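Local coordinates for RimK domain protein ATP-grasp (Sphaerobacter thermophilus, PDB 5I47), which is a putative member of the RimK/LysX family of ATP-grasp ligases and probably binds ATP, though its own substrate is not established, at residues H98-L101 and P105-E108; Q171-R176 and V240-G245; Q179-V184 and A217-L222; R225-E228 and T234-V237. All coordinates share one frame; numbering follows the deposited sequence.

Interaction 1 (H98-L101 and P105-E108); sequences HLIL and PVPE
V106 sets its two methyl groups against the last turn of helix 92-101, one on L99 and the other on I100. CG1 meets L99 twice, at 3.7 Å from CD1 and at 3.8 Å from CB, lying along one flank of the leucine with the two side chains at a slant. CG2 approaches the middle of the isoleucine instead, 4.1 Å from I100 CG1, and here the side chains cross at about a right angle. The valine's first torsion explains the fork: CG1 lies anti to the carbonyl carbon (chi1 -68°) while CG2 sits between N and C, and this spreads the two methyls over consecutive helix residues. No hydrogen bond joins the segments; the contact is purely apolar. L99 is buried, whereas I100 lies nearer the surface, where it also packs on P44 of the second subunit. Backbone bonds from P105 to V248 and from E108 to Q171 tie the extended segment 105-108 to two strands. The arrangement is a short helix-to-strand connection within the RimK-like ATP-grasp domain, in which the chain leaves helix 92-101, folds back against its C-terminal turn and enters strand 109-112.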
loop_
_atom_site.group_PDB
_atom_site.type_symbol
_atom_site.label_atom_id
_atom_site.label_comp_id
_atom_site.label_asym_id
_atom_site.label_seq_id
_atom_site.Cartn_x
_atom_site.Cartn_y
_atom_site.Cartn_z
ATOM N N HIS B 98 -13.256 1.068 -6.004
ATOM C CA HIS B 98 -14.175 -0.063 -5.936
ATOM C C HIS B 98 -15.620 0.395 -5.797
ATOM O O HIS B 98 -16.515 -0.152 -6.451
ATOM C CB HIS B 98 -13.787 -0.972 -4.770
ATOM C CG HIS B 98 -14.339 -2.359 -4.875
ATOM N ND1 HIS B 98 -15.616 -2.686 -4.470
ATOM C CD2 HIS B 98 -13.786 -3.505 -5.341
ATOM C CE1 HIS B 98 -15.826 -3.973 -4.682
ATOM N NE2 HIS B 98 -14.731 -4.493 -5.209
ATOM N N LEU B 99 -15.869 1.397 -4.946
ATOM C CA LEU B 99 -17.228 1.906 -4.775
ATOM C C LEU B 99 -17.724 2.597 -6.040
ATOM O O LEU B 99 -18.899 2.472 -6.403
ATOM C CB LEU B 99 -17.279 2.861 -3.580
ATOM C CG LEU B 99 -16.971 2.225 -2.223
ATOM C CD1 LEU B 99 -16.830 3.288 -1.154
ATOM C CD2 LEU B 99 -18.043 1.206 -1.829
ATOM N N ILE B 100 -16.842 3.325 -6.728
ATOM C CA ILE B 100 -17.223 3.972 -7.982
ATOM C C ILE B 100 -17.631 2.930 -9.016
ATOM O O ILE B 100 -18.681 3.046 -9.659
ATOM C CB ILE B 100 -16.077 4.860 -8.496
ATOM C CG1 ILE B 100 -15.884 6.071 -7.574
ATOM C CG2 ILE B 100 -16.333 5.293 -9.934
ATOM C CD1 ILE B 100 -14.816 7.028 -8.040
ATOM N N LEU B 101 -16.805 1.895 -9.199
ATOM C CA LEU B 101 -17.140 0.841 -10.152
ATOM C C LEU B 101 -18.406 0.089 -9.760
ATOM O O LEU B 101 -19.069 -0.477 -10.631
ATOM C CB LEU B 101 -15.972 -0.138 -10.293
ATOM C CG LEU B 101 -14.775 0.376 -11.090
ATOM C CD1 LEU B 101 -13.592 -0.545 -10.922
ATOM C CD2 LEU B 101 -15.133 0.514 -12.560
ATOM N N PRO B 105 -22.715 5.670 -4.232
ATOM C CA PRO B 105 -22.401 7.103 -4.142
ATOM C C PRO B 105 -21.310 7.387 -3.118
ATOM O O PRO B 105 -21.332 6.869 -1.999
ATOM C CB PRO B 105 -23.736 7.732 -3.730
ATOM C CG PRO B 105 -24.497 6.618 -3.089
ATOM C CD PRO B 105 -24.103 5.383 -3.835
ATOM N N VAL B 106 -20.355 8.218 -3.522
ATOM C CA VAL B 106 -19.262 8.682 -2.668
ATOM C C VAL B 106 -19.089 10.178 -2.889
ATOM O O VAL B 106 -19.529 10.719 -3.910
ATOM C CB VAL B 106 -17.942 7.939 -2.973
ATOM C CG1 VAL B 106 -18.040 6.484 -2.550
ATOM C CG2 VAL B 106 -17.602 8.036 -4.449
ATOM N N PRO B 107 -18.473 10.876 -1.937
ATOM C CA PRO B 107 -18.279 12.318 -2.108
ATOM C C PRO B 107 -17.347 12.622 -3.268
ATOM O O PRO B 107 -16.510 11.809 -3.666
ATOM C CB PRO B 107 -17.662 12.762 -0.778
ATOM C CG PRO B 107 -18.012 11.701 0.182
ATOM C CD PRO B 107 -18.027 10.430 -0.607
ATOM N N GLU B 108 -17.520 13.819 -3.822
ATOM C CA GLU B 108 -16.637 14.284 -4.880
ATOM C C GLU B 108 -15.199 14.275 -4.380
ATOM O O GLU B 108 -14.900 14.809 -3.311
ATOM C CB GLU B 108 -17.050 15.687 -5.328
ATOM C CG GLU B 108 -16.408 16.141 -6.628
ATOM C CD GLU B 108 -16.908 15.364 -7.829
ATOM O OE1 GLU B 108 -18.015 14.790 -7.755
ATOM O OE2 GLU B 108 -16.191 15.324 -8.851
#

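Interaction 2 (Q171-R176 and V240-G245); sequences QFIPAR and VETGDG
I173 CG2 touches two residues of the other segment, 3.7 Å from T242 CG2 and 3.9 Å from V240 CG1. The same valine methyl also rests 3.5 Å from the carbonyl oxygen I173 O and 4.0 Å from A175 CB, so one branch of V240 bridges two residues of the loop. Its torsion puts it there: CG1 is anti to the backbone N (chi1 172°) and reaches across to the loop. No hydrogen bond crosses between the segments. One shell out, T242 belongs to a turn of its own. Its hydroxyl OG1 accepts from D244 N at 3.1 Å with an N-H...O angle of 137°, and it also lies in the carbonyl plane of G245 O, as a donor on a lone pair, though the modelled 2.5 Å is very short and its exact length doubtful. CG2, the other branch of T242, is turned to I173. A serine here would keep the hydroxyl but would probably leave I173 CG2 without its methyl partner and open a small gap beside it. Farther out, V240 pairs through its backbone with V247, E241 OE2 is hydrogen-bonded to Y212 OH, and the R176 amide is held by Q179 OE1. The D244 N to T242 OG1 bond closes an ST turn in the connection between antiparallel strands 235-241 and 246-253, a beta hairpin of the ATP-grasp domain, against which the link from strand 167-171 to strand 180-187 packs at the surface.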
loop_
_atom_site.group_PDB
_atom_site.type_symbol
_atom_site.label_atom_id
_atom_site.label_comp_id
_atom_site.label_asym_id
_atom_site.label_seq_id
_atom_site.Cartn_x
_atom_site.Cartn_y
_atom_site.Cartn_z
ATOM N N GLN B 171 -14.756 16.401 -1.004
ATOM C CA GLN B 171 -15.781 17.337 -0.566
ATOM C C GLN B 171 -16.333 16.925 0.791
ATOM O O GLN B 171 -16.508 15.737 1.079
ATOM C CB GLN B 171 -16.905 17.409 -1.599
ATOM C CG GLN B 171 -18.085 18.272 -1.184
ATOM C CD GLN B 171 -19.001 18.592 -2.347
ATOM O OE1 GLN B 171 -19.971 17.878 -2.609
ATOM N NE2 GLN B 171 -18.694 19.672 -3.057
ATOM N N PHE B 172 -16.593 17.918 1.636
ATOM C CA PHE B 172 -17.133 17.686 2.967
ATOM C C PHE B 172 -18.647 17.841 2.941
ATOM O O PHE B 172 -19.163 18.870 2.494
ATOM C CB PHE B 172 -16.527 18.649 3.987
ATOM C CG PHE B 172 -16.906 18.337 5.404
ATOM C CD1 PHE B 172 -16.321 17.272 6.069
ATOM C CD2 PHE B 172 -17.851 19.098 6.069
ATOM C CE1 PHE B 172 -16.665 16.974 7.373
ATOM C CE2 PHE B 172 -18.201 18.806 7.376
ATOM C CZ PHE B 172 -17.607 17.741 8.028
ATOM N N ILE B 173 -19.348 16.819 3.418
ATOM C CA ILE B 173 -20.806 16.845 3.501
ATOM C C ILE B 173 -21.195 16.850 4.973
ATOM O O ILE B 173 -21.217 15.785 5.606
ATOM C CB ILE B 173 -21.426 15.657 2.753
ATOM C CG1 ILE B 173 -20.761 15.487 1.384
ATOM C CG2 ILE B 173 -22.929 15.851 2.604
ATOM C CD1 ILE B 173 -21.278 14.310 0.592
ATOM N N PRO B 174 -21.501 18.007 5.562
ATOM C CA PRO B 174 -21.759 18.049 7.008
ATOM C C PRO B 174 -23.076 17.377 7.366
ATOM O O PRO B 174 -24.068 17.480 6.640
ATOM C CB PRO B 174 -21.791 19.551 7.319
ATOM C CG PRO B 174 -22.219 20.179 6.039
ATOM C CD PRO B 174 -21.623 19.341 4.941
ATOM N N ALA B 175 -23.074 16.684 8.501
ATOM C CA ALA B 175 -24.236 15.947 8.971
ATOM C C ALA B 175 -24.695 16.505 10.311
ATOM O O ALA B 175 -23.872 16.896 11.146
ATOM C CB ALA B 175 -23.926 14.452 9.101
ATOM N N ARG B 176 -26.012 16.544 10.511
ATOM C CA ARG B 176 -26.589 17.050 11.756
ATOM C C ARG B 176 -26.515 16.036 12.889
ATOM O O ARG B 176 -27.500 15.823 13.600
ATOM C CB ARG B 176 -28.031 17.488 11.511
ATOM N N VAL B 240 -23.250 9.339 5.323
ATOM C CA VAL B 240 -23.820 10.656 5.586
ATOM C C VAL B 240 -25.081 10.793 4.745
ATOM O O VAL B 240 -25.030 10.648 3.518
ATOM C CB VAL B 240 -22.828 11.789 5.278
ATOM C CG1 VAL B 240 -23.518 13.143 5.380
ATOM C CG2 VAL B 240 -21.647 11.731 6.230
ATOM N N GLU B 241 -26.208 11.065 5.402
ATOM C CA GLU B 241 -27.473 11.217 4.695
ATOM C C GLU B 241 -27.599 12.625 4.136
ATOM O O GLU B 241 -27.265 13.606 4.803
ATOM C CB GLU B 241 -28.649 10.920 5.623
ATOM C CG GLU B 241 -28.547 9.599 6.355
ATOM C CD GLU B 241 -29.860 9.188 6.986
ATOM O OE1 GLU B 241 -30.757 8.728 6.245
ATOM O OE2 GLU B 241 -30.002 9.337 8.219
ATOM N N THR B 242 -28.077 12.721 2.897
ATOM C CA THR B 242 -28.275 14.000 2.232
ATOM C C THR B 242 -29.697 14.066 1.688
ATOM O O THR B 242 -30.483 13.122 1.816
ATOM C CB THR B 242 -27.262 14.212 1.098
ATOM O OG1 THR B 242 -27.644 13.429 -0.039
ATOM C CG2 THR B 242 -25.860 13.809 1.538
ATOM N N GLY B 243 -30.027 15.206 1.080
ATOM C CA GLY B 243 -31.287 15.356 0.380
ATOM C C GLY B 243 -31.341 14.674 -0.966
ATOM O O GLY B 243 -32.430 14.514 -1.529
ATOM N N ASP B 244 -30.188 14.271 -1.496
ATOM C CA ASP B 244 -30.114 13.504 -2.729
ATOM C C ASP B 244 -30.011 12.004 -2.484
ATOM O O ASP B 244 -30.226 11.221 -3.417
ATOM C CB ASP B 244 -28.913 13.968 -3.568
ATOM C CG ASP B 244 -28.830 15.481 -3.687
ATOM O OD1 ASP B 244 -27.704 16.023 -3.656
ATOM O OD2 ASP B 244 -29.892 16.128 -3.810
ATOM N N GLY B 245 -29.699 11.588 -1.259
ATOM C CA GLY B 245 -29.522 10.194 -0.936
ATOM C C GLY B 245 -28.362 9.999 0.018
ATOM O O GLY B 245 -27.659 10.951 0.371
#

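Interaction 3 (Q179-V184 and A217-L222); sequences QSVRLV and APLTAL
Helix 216-230 packs on the antiparallel sheet that contains strand 180-187, and V181, L183, L219 and L222 form part of the buried apolar layer between them. V181 and L219 meet tip to tip: L219 CD1 is 3.6 Å from V181 CG1 and 4.0 Å from V181 CG2, so the leucine methyl touches both branches of the valine. L183, two residues along the strand and on the same face, meets L219 differently. The two leucines cross at about a right angle, with L183 CD2 3.9 Å from L219 CB, at the root of the side chain. L183 CG is anti to the carbonyl carbon (chi1 -52°), which directs the side chain to the helix. Its other methyl, CD1, lies 4.1 Å from L219 O and makes a looser touch on L222 CD2 at 4.3 Å, one turn farther on. L219 thus takes contacts at both base and tip. Within the alpha+beta ATP-grasp domain this is helix-on-sheet packing, the short segments crossing at -52° with their axes 9.8 Å apart at closest approach. The interface holds no hydrogen bond between the segments. I193 of strand 190-196 and Y212 of the loop before helix 216-230 each pack against both V181 and L219. R182 alternates to the other face of the strand, where it forms a salt bridge with E194 and a cation-pi contact with Y209. A backbone bond between V181 and V239 joins the strand to neighbouring strand 235-241.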
loop_
_atom_site.group_PDB
_atom_site.type_symbol
_atom_site.label_atom_id
_atom_site.label_comp_id
_atom_site.label_asym_id
_atom_site.label_seq_id
_atom_site.Cartn_x
_atom_site.Cartn_y
_atom_site.Cartn_z
ATOM N N GLN B 179 -27.467 12.365 11.214
ATOM C CA GLN B 179 -27.201 11.849 9.877
ATOM C C GLN B 179 -25.807 11.242 9.759
ATOM O O GLN B 179 -25.392 10.873 8.655
ATOM C CB GLN B 179 -27.389 12.958 8.839
ATOM C CG GLN B 179 -28.833 13.412 8.691
ATOM C CD GLN B 179 -28.974 14.918 8.562
ATOM O OE1 GLN B 179 -28.011 15.665 8.742
ATOM N NE2 GLN B 179 -30.185 15.371 8.253
ATOM N N SER B 180 -25.075 11.143 10.871
ATOM C CA SER B 180 -23.783 10.460 10.913
ATOM C C SER B 180 -24.049 8.982 11.180
ATOM O O SER B 180 -23.883 8.471 12.289
ATOM C CB SER B 180 -22.876 11.076 11.971
ATOM O OG SER B 180 -22.692 12.462 11.745
ATOM N N VAL B 181 -24.470 8.293 10.133
ATOM C CA VAL B 181 -24.916 6.907 10.216
ATOM C C VAL B 181 -23.717 5.973 10.103
ATOM O O VAL B 181 -22.731 6.262 9.417
ATOM C CB VAL B 181 -25.972 6.627 9.125
ATOM C CG1 VAL B 181 -26.307 5.148 9.051
ATOM C CG2 VAL B 181 -27.225 7.445 9.394
ATOM N N ARG B 182 -23.805 4.840 10.799
ATOM C CA ARG B 182 -22.774 3.808 10.794
ATOM C C ARG B 182 -23.451 2.463 10.567
ATOM O O ARG B 182 -24.197 1.989 11.432
ATOM C CB ARG B 182 -21.998 3.819 12.109
ATOM C CG ARG B 182 -21.005 2.694 12.267
ATOM C CD ARG B 182 -20.900 2.302 13.732
ATOM N NE ARG B 182 -19.634 1.646 14.034
ATOM C CZ ARG B 182 -19.408 0.940 15.134
ATOM N NH1 ARG B 182 -20.369 0.789 16.033
ATOM N NH2 ARG B 182 -18.224 0.378 15.328
ATOM N N LEU B 183 -23.200 1.852 9.407
ATOM C CA LEU B 183 -23.783 0.559 9.053
ATOM C C LEU B 183 -22.855 -0.546 9.543
ATOM O O LEU B 183 -21.732 -0.685 9.045
ATOM C CB LEU B 183 -23.993 0.449 7.545
ATOM C CG LEU B 183 -24.755 1.554 6.814
ATOM C CD1 LEU B 183 -24.742 1.289 5.314
ATOM C CD2 LEU B 183 -26.179 1.660 7.325
ATOM N N VAL B 184 -23.324 -1.339 10.501
ATOM C CA VAL B 184 -22.512 -2.391 11.108
ATOM C C VAL B 184 -22.772 -3.701 10.377
ATOM O O VAL B 184 -23.886 -4.234 10.415
ATOM C CB VAL B 184 -22.812 -2.536 12.608
ATOM C CG1 VAL B 184 -22.073 -3.737 13.181
ATOM C CG2 VAL B 184 -22.431 -1.266 13.351
ATOM N N ALA B 217 -35.158 1.117 6.170
ATOM C CA ALA B 217 -35.206 0.384 4.906
ATOM C C ALA B 217 -34.218 0.904 3.863
ATOM O O ALA B 217 -33.536 0.095 3.221
ATOM C CB ALA B 217 -36.625 0.409 4.336
ATOM N N PRO B 218 -34.120 2.221 3.632
ATOM C CA PRO B 218 -33.171 2.693 2.607
ATOM C C PRO B 218 -31.720 2.413 2.955
ATOM O O PRO B 218 -30.940 2.030 2.075
ATOM C CB PRO B 218 -33.463 4.199 2.529
ATOM C CG PRO B 218 -34.070 4.533 3.841
ATOM C CD PRO B 218 -34.898 3.342 4.194
ATOM N N LEU B 219 -31.335 2.590 4.220
ATOM C CA LEU B 219 -29.968 2.271 4.620
ATOM C C LEU B 219 -29.717 0.769 4.605
ATOM O O LEU B 219 -28.592 0.335 4.332
ATOM C CB LEU B 219 -29.673 2.846 6.004
ATOM C CG LEU B 219 -29.692 4.370 6.122
ATOM C CD1 LEU B 219 -29.515 4.783 7.571
ATOM C CD2 LEU B 219 -28.623 4.995 5.246
ATOM N N THR B 220 -30.742 -0.035 4.901
ATOM C CA THR B 220 -30.597 -1.483 4.795
ATOM C C THR B 220 -30.335 -1.899 3.353
ATOM O O THR B 220 -29.496 -2.769 3.092
ATOM C CB THR B 220 -31.846 -2.181 5.340
ATOM O OG1 THR B 220 -31.969 -1.912 6.743
ATOM C CG2 THR B 220 -31.767 -3.688 5.122
ATOM N N ALA B 221 -31.035 -1.274 2.403
ATOM C CA ALA B 221 -30.796 -1.572 0.995
ATOM C C ALA B 221 -29.375 -1.203 0.590
ATOM O O ALA B 221 -28.723 -1.938 -0.161
ATOM C CB ALA B 221 -31.815 -0.836 0.125
ATOM N N LEU B 222 -28.875 -0.070 1.090
ATOM C CA LEU B 222 -27.504 0.333 0.797
ATOM C C LEU B 222 -26.505 -0.658 1.381
ATOM O O LEU B 222 -25.557 -1.068 0.702
ATOM C CB LEU B 222 -27.250 1.741 1.337
ATOM C CG LEU B 222 -25.868 2.360 1.117
ATOM C CD1 LEU B 222 -25.579 2.518 -0.364
ATOM C CD2 LEU B 222 -25.757 3.697 1.838
#

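Interaction 4 (R225-E228 and T234-V237); sequences RIIE and TYAV
I226 branches at CB toward two residues of strand 235-241, Y235 and V237. CG2, anti to the backbone N, reaches the phenol end of Y235, 3.8 Å from OH and 4.1 Å from CE1; it approaches the ring obliquely. The longer branch runs through CG1 in an extended shape (chi2 175°) and carries CD1 to V237, where the side chains meet tip to tip, 3.7 Å from CG1 and 4.0 Å from CG2. The valine's CG2 also lies in plane at the edge of the Y235 ring, so these three side chains touch one another in turn. I227 adds a smaller contact: its CA stands 3.7 Å from Y235 OH, and its CG1 lies 3.8 Å from the same oxygen. That hydroxyl is hydrogen-bonded to G231 O just beyond the helix, which gives the polar tip a partner amid hydrocarbon. An alanine in place of I226 would probably open a gap between helix and strand, with V237 and the phenol end of Y235 losing the methyls packed against them. I104, from the loop after helix 92-101, also packs on I226. On the sheet side, V248 of strand 246-253 meets both I226 and V237, while V185 of strand 180-187 meets I227 and Y235, so helix 216-230 packs over strand 235-241 and touches both its neighbours in the sheet.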
loop_
_atom_site.group_PDB
_atom_site.type_symbol
_atom_site.label_atom_id
_atom_site.label_comp_id
_atom_site.label_asym_id
_atom_site.label_seq_id
_atom_site.Cartn_x
_atom_site.Cartn_y
_atom_site.Cartn_z
ATOM N N ARG B 225 -26.326 -3.833 -0.744
ATOM C CA ARG B 225 -25.512 -3.692 -1.946
ATOM C C ARG B 225 -24.030 -3.695 -1.605
ATOM O O ARG B 225 -23.221 -4.279 -2.333
ATOM C CB ARG B 225 -25.875 -2.411 -2.688
ATOM C CG ARG B 225 -27.270 -2.386 -3.263
ATOM C CD ARG B 225 -27.404 -1.205 -4.197
ATOM N NE ARG B 225 -26.415 -1.266 -5.269
ATOM C CZ ARG B 225 -25.965 -0.206 -5.931
ATOM N NH1 ARG B 225 -26.406 1.006 -5.623
ATOM N NH2 ARG B 225 -25.067 -0.356 -6.894
ATOM N N ILE B 226 -23.658 -3.038 -0.503
ATOM C CA ILE B 226 -22.257 -2.991 -0.100
ATOM C C ILE B 226 -21.740 -4.393 0.195
ATOM O O ILE B 226 -20.650 -4.773 -0.247
ATOM C CB ILE B 226 -22.084 -2.051 1.106
ATOM C CG1 ILE B 226 -22.314 -0.602 0.672
ATOM C CG2 ILE B 226 -20.711 -2.231 1.734
ATOM C CD1 ILE B 226 -22.286 0.392 1.813
ATOM N N ILE B 227 -22.522 -5.190 0.925
ATOM C CA ILE B 227 -22.124 -6.569 1.191
ATOM C C ILE B 227 -22.013 -7.357 -0.113
ATOM O O ILE B 227 -21.081 -8.149 -0.300
ATOM C CB ILE B 227 -23.111 -7.223 2.176
ATOM C CG1 ILE B 227 -23.079 -6.495 3.518
ATOM C CG2 ILE B 227 -22.790 -8.696 2.374
ATOM C CD1 ILE B 227 -24.137 -6.974 4.483
ATOM N N GLU B 228 -22.948 -7.134 -1.041
ATOM C CA GLU B 228 -22.962 -7.888 -2.293
ATOM C C GLU B 228 -21.739 -7.584 -3.148
ATOM O O GLU B 228 -21.163 -8.491 -3.762
ATOM C CB GLU B 228 -24.238 -7.579 -3.078
ATOM C CG GLU B 228 -25.409 -8.499 -2.790
ATOM C CD GLU B 228 -25.148 -9.923 -3.242
ATOM O OE1 GLU B 228 -24.913 -10.787 -2.365
ATOM O OE2 GLU B 228 -25.161 -10.170 -4.473
ATOM N N THR B 234 -16.387 -8.279 8.774
ATOM C CA THR B 234 -16.694 -7.557 10.005
ATOM C C THR B 234 -16.194 -6.127 9.831
ATOM O O THR B 234 -15.004 -5.853 10.006
ATOM C CB THR B 234 -16.056 -8.241 11.212
ATOM O OG1 THR B 234 -14.676 -8.511 10.939
ATOM C CG2 THR B 234 -16.758 -9.551 11.505
ATOM N N TYR B 235 -17.102 -5.218 9.472
ATOM C CA TYR B 235 -16.711 -3.844 9.192
ATOM C C TYR B 235 -17.890 -2.910 9.425
ATOM O O TYR B 235 -19.024 -3.343 9.630
ATOM C CB TYR B 235 -16.160 -3.693 7.765
ATOM C CG TYR B 235 -17.062 -4.149 6.628
ATOM C CD1 TYR B 235 -18.068 -3.325 6.131
ATOM C CD2 TYR B 235 -16.874 -5.388 6.021
ATOM C CE1 TYR B 235 -18.877 -3.733 5.079
ATOM C CE2 TYR B 235 -17.675 -5.803 4.970
ATOM C CZ TYR B 235 -18.677 -4.972 4.503
ATOM O OH TYR B 235 -19.475 -5.385 3.452
ATOM N N ALA B 236 -17.603 -1.610 9.386
ATOM C CA ALA B 236 -18.591 -0.566 9.621
ATOM C C ALA B 236 -18.472 0.501 8.544
ATOM O O ALA B 236 -17.394 1.071 8.350
ATOM C CB ALA B 236 -18.402 0.059 11.003
ATOM N N VAL B 237 -19.574 0.775 7.849
ATOM C CA VAL B 237 -19.608 1.756 6.769
ATOM C C VAL B 237 -20.070 3.092 7.339
ATOM O O VAL B 237 -21.190 3.203 7.854
ATOM C CB VAL B 237 -20.530 1.300 5.626
ATOM C CG1 VAL B 237 -20.387 2.216 4.424
ATOM C CG2 VAL B 237 -20.244 -0.143 5.240
#

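How the interactions relate
Interactions 3 and 4 form one buried layer: both use helix 216-230, the first against strand 180-187 and the second against its antiparallel neighbour 235-241, and L183 O lies 2.9 Å from V237 N, probably hydrogen-bonded, where the two strands join. Interaction 2 takes up the far end of strand 235-241 and is a surface contact, its apolar touches accompanied by a hydroxyl-bonded turn. Interaction 1 is partly buried and packs a loop on a different helix, 92-101. It reaches interaction 2 through E108 O and Q171 N, a probable hydrogen bond. None has a hydrogen bond across its segments; interactions 1 and 3 rest on aliphatic side chains, interaction 2 adds a carbonyl oxygen and interaction 4 a tyrosine hydroxyl.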